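Local coordinates for protein glycoside transferase (Listeria monocytogenes, PDB 6R2M) that is an extracellular, monomeric glycoside hydrolase linked to exopolysaccharide, and may have transferase activity, at residues 24-29 with 302-307; 67-72 with 107-112. One frame throughout, in Å; residues are numbered along the deposited sequence.

Contact 1. Residues 24-29 with 302-307; sequences TYVKEN and FDYINK
Tyr25 and Tyr304 meet as two rings that are almost parallel yet slid apart: their planes differ by 22° and their centroids lie 5.0 Å apart, so little of one ring overlaps the other. What touches is one side of the Tyr25 ring against the phenol end of Tyr304. Tyr25 CD2 is 3.2 Å from Tyr304 OH and 3.4 Å from Tyr304 CZ, while the next carbon along, Tyr25 CE2, rests 3.6 Å from Tyr304 CE1. Both tyrosines extend from their helices with CG anti to the backbone N (chi1 -174° and 170°), which sends each ring across the gap between backbones. Val26 adds a methyl, its CG2 lying 4.0 Å from Tyr304 CE2. Within the first helix, Asn29 ND2 donates to Tyr25 O, one turn back, in the carbonyl plane at 3.1 Å, and the same nitrogen lies over one face of the Tyr25 ring, toward the rim. The pair thus joins the N-terminal helix 21-29 to the late helix 301-312. The Tyr30 ring meets that of Tyr304 at an oblique angle; from loops, Pro296 touches Tyr25 and Ile37 touches Val26, and behind Tyr304 helix 301-312 rests on helices 50-62 and 262-274.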
loop_
_atom_site.group_PDB
_atom_site.type_symbol
_atom_site.label_atom_id
_atom_site.label_comp_id
_atom_site.label_asym_id
_atom_site.label_seq_id
_atom_site.Cartn_x
_atom_site.Cartn_y
_atom_site.Cartn_z
ATOM N N THR A 24 -8.638 16.858 -9.495
ATOM C CA THR A 24 -9.157 17.174 -10.822
ATOM C C THR A 24 -8.698 16.147 -11.842
ATOM O O THR A 24 -9.500 15.669 -12.651
ATOM C CB THR A 24 -8.708 18.574 -11.226
ATOM O OG1 THR A 24 -9.290 19.522 -10.320
ATOM C CG2 THR A 24 -9.155 18.915 -12.652
ATOM N N TYR A 25 -7.425 15.751 -11.772
ATOM C CA TYR A 25 -6.884 14.780 -12.716
ATOM C C TYR A 25 -7.514 13.406 -12.519
ATOM O O TYR A 25 -7.818 12.708 -13.493
ATOM C CB TYR A 25 -5.370 14.709 -12.556
ATOM C CG TYR A 25 -4.703 13.836 -13.571
ATOM C CD1 TYR A 25 -4.324 14.354 -14.801
ATOM C CD2 TYR A 25 -4.461 12.492 -13.318
ATOM C CE1 TYR A 25 -3.716 13.562 -15.749
ATOM C CE2 TYR A 25 -3.840 11.680 -14.267
ATOM C CZ TYR A 25 -3.465 12.241 -15.481
ATOM O OH TYR A 25 -2.857 11.479 -16.457
ATOM N N VAL A 26 -7.749 13.012 -11.266
ATOM C CA VAL A 26 -8.379 11.721 -11.015
ATOM C C VAL A 26 -9.816 11.716 -11.524
ATOM O O VAL A 26 -10.268 10.747 -12.143
ATOM C CB VAL A 26 -8.295 11.389 -9.518
ATOM C CG1 VAL A 26 -9.235 10.216 -9.175
ATOM C CG2 VAL A 26 -6.839 11.059 -9.158
ATOM N N LYS A 27 -10.556 12.799 -11.259
ATOM C CA LYS A 27 -11.916 12.915 -11.771
ATOM C C LYS A 27 -11.946 12.799 -13.291
ATOM O O LYS A 27 -12.843 12.165 -13.855
ATOM C CB LYS A 27 -12.528 14.240 -11.310
ATOM C CG LYS A 27 -12.840 14.255 -9.805
ATOM C CD LYS A 27 -13.324 15.613 -9.309
ATOM C CE LYS A 27 -13.498 15.621 -7.781
ATOM N NZ LYS A 27 -13.526 17.007 -7.258
ATOM N N GLU A 28 -10.961 13.385 -13.967
ATOM C CA GLU A 28 -10.988 13.423 -15.427
ATOM C C GLU A 28 -10.457 12.142 -16.065
ATOM O O GLU A 28 -10.845 11.813 -17.194
ATOM C CB GLU A 28 -10.191 14.634 -15.925
ATOM C CG GLU A 28 -9.957 14.686 -17.432
ATOM C CD GLU A 28 -11.188 15.120 -18.204
ATOM O OE1 GLU A 28 -11.265 14.831 -19.422
ATOM O OE2 GLU A 28 -12.075 15.759 -17.598
ATOM N N ASN A 29 -9.583 11.403 -15.390
ATOM C CA ASN A 29 -8.869 10.332 -16.073
ATOM C C ASN A 29 -8.998 8.960 -15.449
ATOM O O ASN A 29 -8.843 7.970 -16.162
ATOM C CB ASN A 29 -7.380 10.663 -16.171
ATOM C CG ASN A 29 -7.125 11.856 -17.057
ATOM O OD1 ASN A 29 -7.199 11.750 -18.282
ATOM N ND2 ASN A 29 -6.844 13.009 -16.449
ATOM N N PHE A 302 -2.027 2.721 -9.198
ATOM C CA PHE A 302 -1.092 2.460 -8.100
ATOM C C PHE A 302 0.201 3.241 -8.275
ATOM O O PHE A 302 0.715 3.822 -7.314
ATOM C CB PHE A 302 -0.781 0.970 -8.018
ATOM C CG PHE A 302 -0.032 0.549 -6.770
ATOM C CD1 PHE A 302 -0.705 0.334 -5.572
ATOM C CD2 PHE A 302 1.335 0.279 -6.817
ATOM C CE1 PHE A 302 -0.018 -0.119 -4.436
ATOM C CE2 PHE A 302 2.012 -0.160 -5.695
ATOM C CZ PHE A 302 1.341 -0.366 -4.503
ATOM N N ASP A 303 0.736 3.276 -9.504
ATOM C CA ASP A 303 1.961 4.034 -9.755
ATOM C C ASP A 303 1.695 5.531 -9.698
ATOM O O ASP A 303 2.445 6.285 -9.064
ATOM C CB ASP A 303 2.544 3.655 -11.119
ATOM C CG ASP A 303 3.170 2.279 -11.130
ATOM O OD1 ASP A 303 3.925 1.956 -10.197
ATOM O OD2 ASP A 303 2.900 1.517 -12.083
ATOM N N TYR A 304 0.621 5.977 -10.348
ATOM C CA TYR A 304 0.301 7.396 -10.370
ATOM C C TYR A 304 0.155 7.936 -8.954
ATOM O O TYR A 304 0.780 8.935 -8.587
ATOM C CB TYR A 304 -0.985 7.623 -11.169
ATOM C CG TYR A 304 -1.509 9.032 -11.030
ATOM C CD1 TYR A 304 -0.973 10.067 -11.788
ATOM C CD2 TYR A 304 -2.497 9.340 -10.108
ATOM C CE1 TYR A 304 -1.423 11.364 -11.634
ATOM C CE2 TYR A 304 -2.957 10.632 -9.957
ATOM C CZ TYR A 304 -2.420 11.634 -10.722
ATOM O OH TYR A 304 -2.902 12.918 -10.541
ATOM N N ILE A 305 -0.645 7.258 -8.129
ATOM C CA ILE A 305 -1.021 7.867 -6.861
ATOM C C ILE A 305 0.080 7.705 -5.819
ATOM O O ILE A 305 0.229 8.561 -4.943
ATOM C CB ILE A 305 -2.364 7.302 -6.361
ATOM C CG1 ILE A 305 -2.955 8.205 -5.274
ATOM C CG2 ILE A 305 -2.242 5.845 -5.874
ATOM C CD1 ILE A 305 -3.461 9.554 -5.807
ATOM N N ASN A 306 0.870 6.624 -5.876
ATOM C CA ASN A 306 1.977 6.517 -4.931
ATOM C C ASN A 306 3.068 7.533 -5.235
ATOM O O ASN A 306 3.725 8.022 -4.305
ATOM C CB ASN A 306 2.550 5.101 -4.923
ATOM C CG ASN A 306 1.804 4.180 -3.964
ATOM O OD1 ASN A 306 1.834 4.384 -2.761
ATOM N ND2 ASN A 306 1.127 3.174 -4.499
ATOM N N LYS A 307 3.249 7.903 -6.506
ATOM C CA LYS A 307 4.151 9.009 -6.783
ATOM C C LYS A 307 3.612 10.304 -6.173
ATOM O O LYS A 307 4.359 11.021 -5.496
ATOM C CB LYS A 307 4.393 9.147 -8.293
ATOM C CG LYS A 307 5.223 10.366 -8.657
ATOM C CD LYS A 307 5.686 10.325 -10.096
ATOM C CE LYS A 307 6.515 11.554 -10.409
ATOM N NZ LYS A 307 7.051 11.602 -11.799
#

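Contact 2. Residues 67-72 with 107-112; sequences KTFQEQ and TEALYQ
Phe69 reaches from helix 66-79 to helix 100-116 and meets Ala109 and Leu110 with the far end of its ring. This is a worked example of helix packing, consistent with the helical barrels of related glycoside hydrolases, in which one large side chain spans most of the interval: the closest alpha carbons, those of Phe69 and Leu110, are still 9.4 Å apart. The ring gets there because CG stands anti to the backbone N (chi1 -173°), which carries the ring out toward helix 100-116. Leu110 comes to the ring's edge, near its plane, where its CD2 is 4.1 Å from Phe69 CZ and equally far from Phe69 CE1; the two side chains run at about a right angle. Ala109 lies beside the same end, with its CB 4.4 Å from Phe69 CE2 and its carbonyl O 4.0 Å from Phe69 CZ. All three residues are buried, and the packing continues past them: Met57 and Val61 of helix 50-62 touch Phe69, Tyr122 meets it edge-to-face, and Ala126 of helix 120-136 touches Leu110.

The other side of helix 66-79 is looser and more polar. There Lys67 is exposed and Glu71 partly so, and Lys67 NZ forms a salt bridge of 3.0 Å with Glu71 OE2, one turn on, meeting the carboxylate on its syn side. No hydrogen bond links the two segments. Their cohesion therefore comes from van der Waals contact and the burial of apolar surface, while the charged pair is made within a single helix and adds no bond across the interface.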
loop_
_atom_site.group_PDB
_atom_site.type_symbol
_atom_site.label_atom_id
_atom_site.label_comp_id
_atom_site.label_asym_id
_atom_site.label_seq_id
_atom_site.Cartn_x
_atom_site.Cartn_y
_atom_site.Cartn_z
ATOM N N LYS A 67 -13.899 17.311 1.835
ATOM C CA LYS A 67 -15.050 17.091 0.967
ATOM C C LYS A 67 -14.830 15.907 0.035
ATOM O O LYS A 67 -15.689 15.018 -0.074
ATOM C CB LYS A 67 -15.356 18.347 0.159
ATOM C CG LYS A 67 -16.366 18.139 -0.944
ATOM C CD LYS A 67 -16.676 19.465 -1.624
ATOM C CE LYS A 67 -17.564 19.274 -2.844
ATOM N NZ LYS A 67 -16.862 18.505 -3.911
ATOM N N THR A 68 -13.682 15.866 -0.644
ATOM C CA THR A 68 -13.428 14.727 -1.524
ATOM C C THR A 68 -13.222 13.445 -0.716
ATOM O O THR A 68 -13.641 12.373 -1.155
ATOM C CB THR A 68 -12.236 15.013 -2.451
ATOM O OG1 THR A 68 -12.404 16.306 -3.053
ATOM C CG2 THR A 68 -12.151 13.956 -3.588
ATOM N N PHE A 69 -12.636 13.542 0.479
ATOM C CA PHE A 69 -12.485 12.363 1.326
ATOM C C PHE A 69 -13.846 11.746 1.649
ATOM O O PHE A 69 -14.025 10.527 1.551
ATOM C CB PHE A 69 -11.725 12.721 2.614
ATOM C CG PHE A 69 -11.389 11.523 3.453
ATOM C CD1 PHE A 69 -12.290 11.061 4.396
ATOM C CD2 PHE A 69 -10.202 10.816 3.255
ATOM C CE1 PHE A 69 -12.008 9.938 5.158
ATOM C CE2 PHE A 69 -9.916 9.676 4.007
ATOM C CZ PHE A 69 -10.822 9.235 4.960
ATOM N N GLN A 70 -14.811 12.569 2.068
ATOM C CA GLN A 70 -16.134 12.038 2.395
ATOM C C GLN A 70 -16.826 11.470 1.161
ATOM O O GLN A 70 -17.546 10.468 1.266
ATOM C CB GLN A 70 -16.987 13.125 3.059
ATOM C CG GLN A 70 -18.453 12.734 3.313
ATOM C CD GLN A 70 -18.608 11.491 4.164
ATOM O OE1 GLN A 70 -17.881 11.292 5.124
ATOM N NE2 GLN A 70 -19.571 10.643 3.809
ATOM N N GLU A 71 -16.604 12.070 -0.014
ATOM C CA GLU A 71 -17.178 11.501 -1.231
ATOM C C GLU A 71 -16.652 10.096 -1.457
ATOM O O GLU A 71 -17.410 9.196 -1.845
ATOM C CB GLU A 71 -16.870 12.386 -2.441
ATOM C CG GLU A 71 -17.764 13.612 -2.497
ATOM C CD GLU A 71 -17.229 14.675 -3.413
ATOM O OE1 GLU A 71 -16.151 14.465 -4.000
ATOM O OE2 GLU A 71 -17.890 15.731 -3.530
ATOM N N GLN A 72 -15.363 9.881 -1.174
ATOM C CA GLN A 72 -14.784 8.550 -1.285
ATOM C C GLN A 72 -15.342 7.606 -0.228
ATOM O O GLN A 72 -15.598 6.439 -0.528
ATOM C CB GLN A 72 -13.260 8.628 -1.188
ATOM C CG GLN A 72 -12.662 9.401 -2.366
ATOM C CD GLN A 72 -13.129 8.840 -3.701
ATOM O OE1 GLN A 72 -12.920 7.669 -3.996
ATOM N NE2 GLN A 72 -13.752 9.685 -4.521
ATOM N N THR A 107 -8.421 1.623 6.808
ATOM C CA THR A 107 -8.663 1.955 8.206
ATOM C C THR A 107 -7.628 2.941 8.717
ATOM O O THR A 107 -7.973 3.854 9.468
ATOM C CB THR A 107 -8.685 0.704 9.086
ATOM O OG1 THR A 107 -7.453 -0.027 8.958
ATOM C CG2 THR A 107 -9.851 -0.181 8.691
ATOM N N GLU A 108 -6.366 2.815 8.276
ATOM C CA GLU A 108 -5.369 3.817 8.636
ATOM C C GLU A 108 -5.774 5.197 8.138
ATOM O O GLU A 108 -5.665 6.183 8.868
ATOM C CB GLU A 108 -3.999 3.436 8.077
ATOM C CG GLU A 108 -3.254 2.467 8.972
ATOM C CD GLU A 108 -2.932 3.084 10.325
ATOM O OE1 GLU A 108 -2.138 4.045 10.365
ATOM O OE2 GLU A 108 -3.482 2.621 11.339
ATOM N N ALA A 109 -6.276 5.281 6.908
ATOM C CA ALA A 109 -6.692 6.565 6.369
ATOM C C ALA A 109 -7.852 7.142 7.169
ATOM O O ALA A 109 -7.884 8.343 7.456
ATOM C CB ALA A 109 -7.054 6.400 4.894
ATOM N N LEU A 110 -8.795 6.287 7.575
ATOM C CA LEU A 110 -9.924 6.740 8.375
ATOM C C LEU A 110 -9.486 7.253 9.737
ATOM O O LEU A 110 -10.017 8.262 10.220
ATOM C CB LEU A 110 -10.928 5.604 8.536
ATOM C CG LEU A 110 -11.786 5.311 7.294
ATOM C CD1 LEU A 110 -12.454 3.979 7.494
ATOM C CD2 LEU A 110 -12.829 6.391 7.044
ATOM N N TYR A 111 -8.550 6.556 10.388
ATOM C CA TYR A 111 -8.058 7.035 11.678
ATOM C C TYR A 111 -7.402 8.400 11.527
ATOM O O TYR A 111 -7.642 9.311 12.330
ATOM C CB TYR A 111 -7.068 6.035 12.275
ATOM C CG TYR A 111 -7.688 4.806 12.892
ATOM C CD1 TYR A 111 -8.663 4.902 13.875
ATOM C CD2 TYR A 111 -7.278 3.548 12.499
ATOM C CE1 TYR A 111 -9.208 3.772 14.440
ATOM C CE2 TYR A 111 -7.821 2.411 13.051
ATOM C CZ TYR A 111 -8.779 2.534 14.023
ATOM O OH TYR A 111 -9.314 1.395 14.582
ATOM N N GLN A 112 -6.558 8.555 10.507
ATOM C CA GLN A 112 -5.877 9.829 10.290
ATOM C C GLN A 112 -6.869 10.928 9.940
ATOM O O GLN A 112 -6.748 12.053 10.428
ATOM C CB GLN A 112 -4.830 9.690 9.182
ATOM C CG GLN A 112 -3.693 8.749 9.524
ATOM C CD GLN A 112 -2.921 9.210 10.745
ATOM O OE1 GLN A 112 -2.642 8.426 11.658
ATOM N NE2 GLN A 112 -2.584 10.489 10.772
#

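Both contacts join helices of one mainly helical chain, but over very different spans of sequence. Contact 1 brings together segments 273 residues apart, linking the beginning and end of the fold, whereas the segments of contact 2 are separated by only 35 residues and fall within that long interval. In space their centres are 16 Å apart, each about 15 Å from the centre of the chain, and their nearest atoms come to about 4 Å without touching. Helix 50-62 serves both: Leu55 packs on Ile305, and Met57 and Val61 pack on Phe69. Ile37 likewise touches both Val26 and Gln72. Aromatic side chains carry both: paired rings in contact 1, a single buried phenylalanine in contact 2.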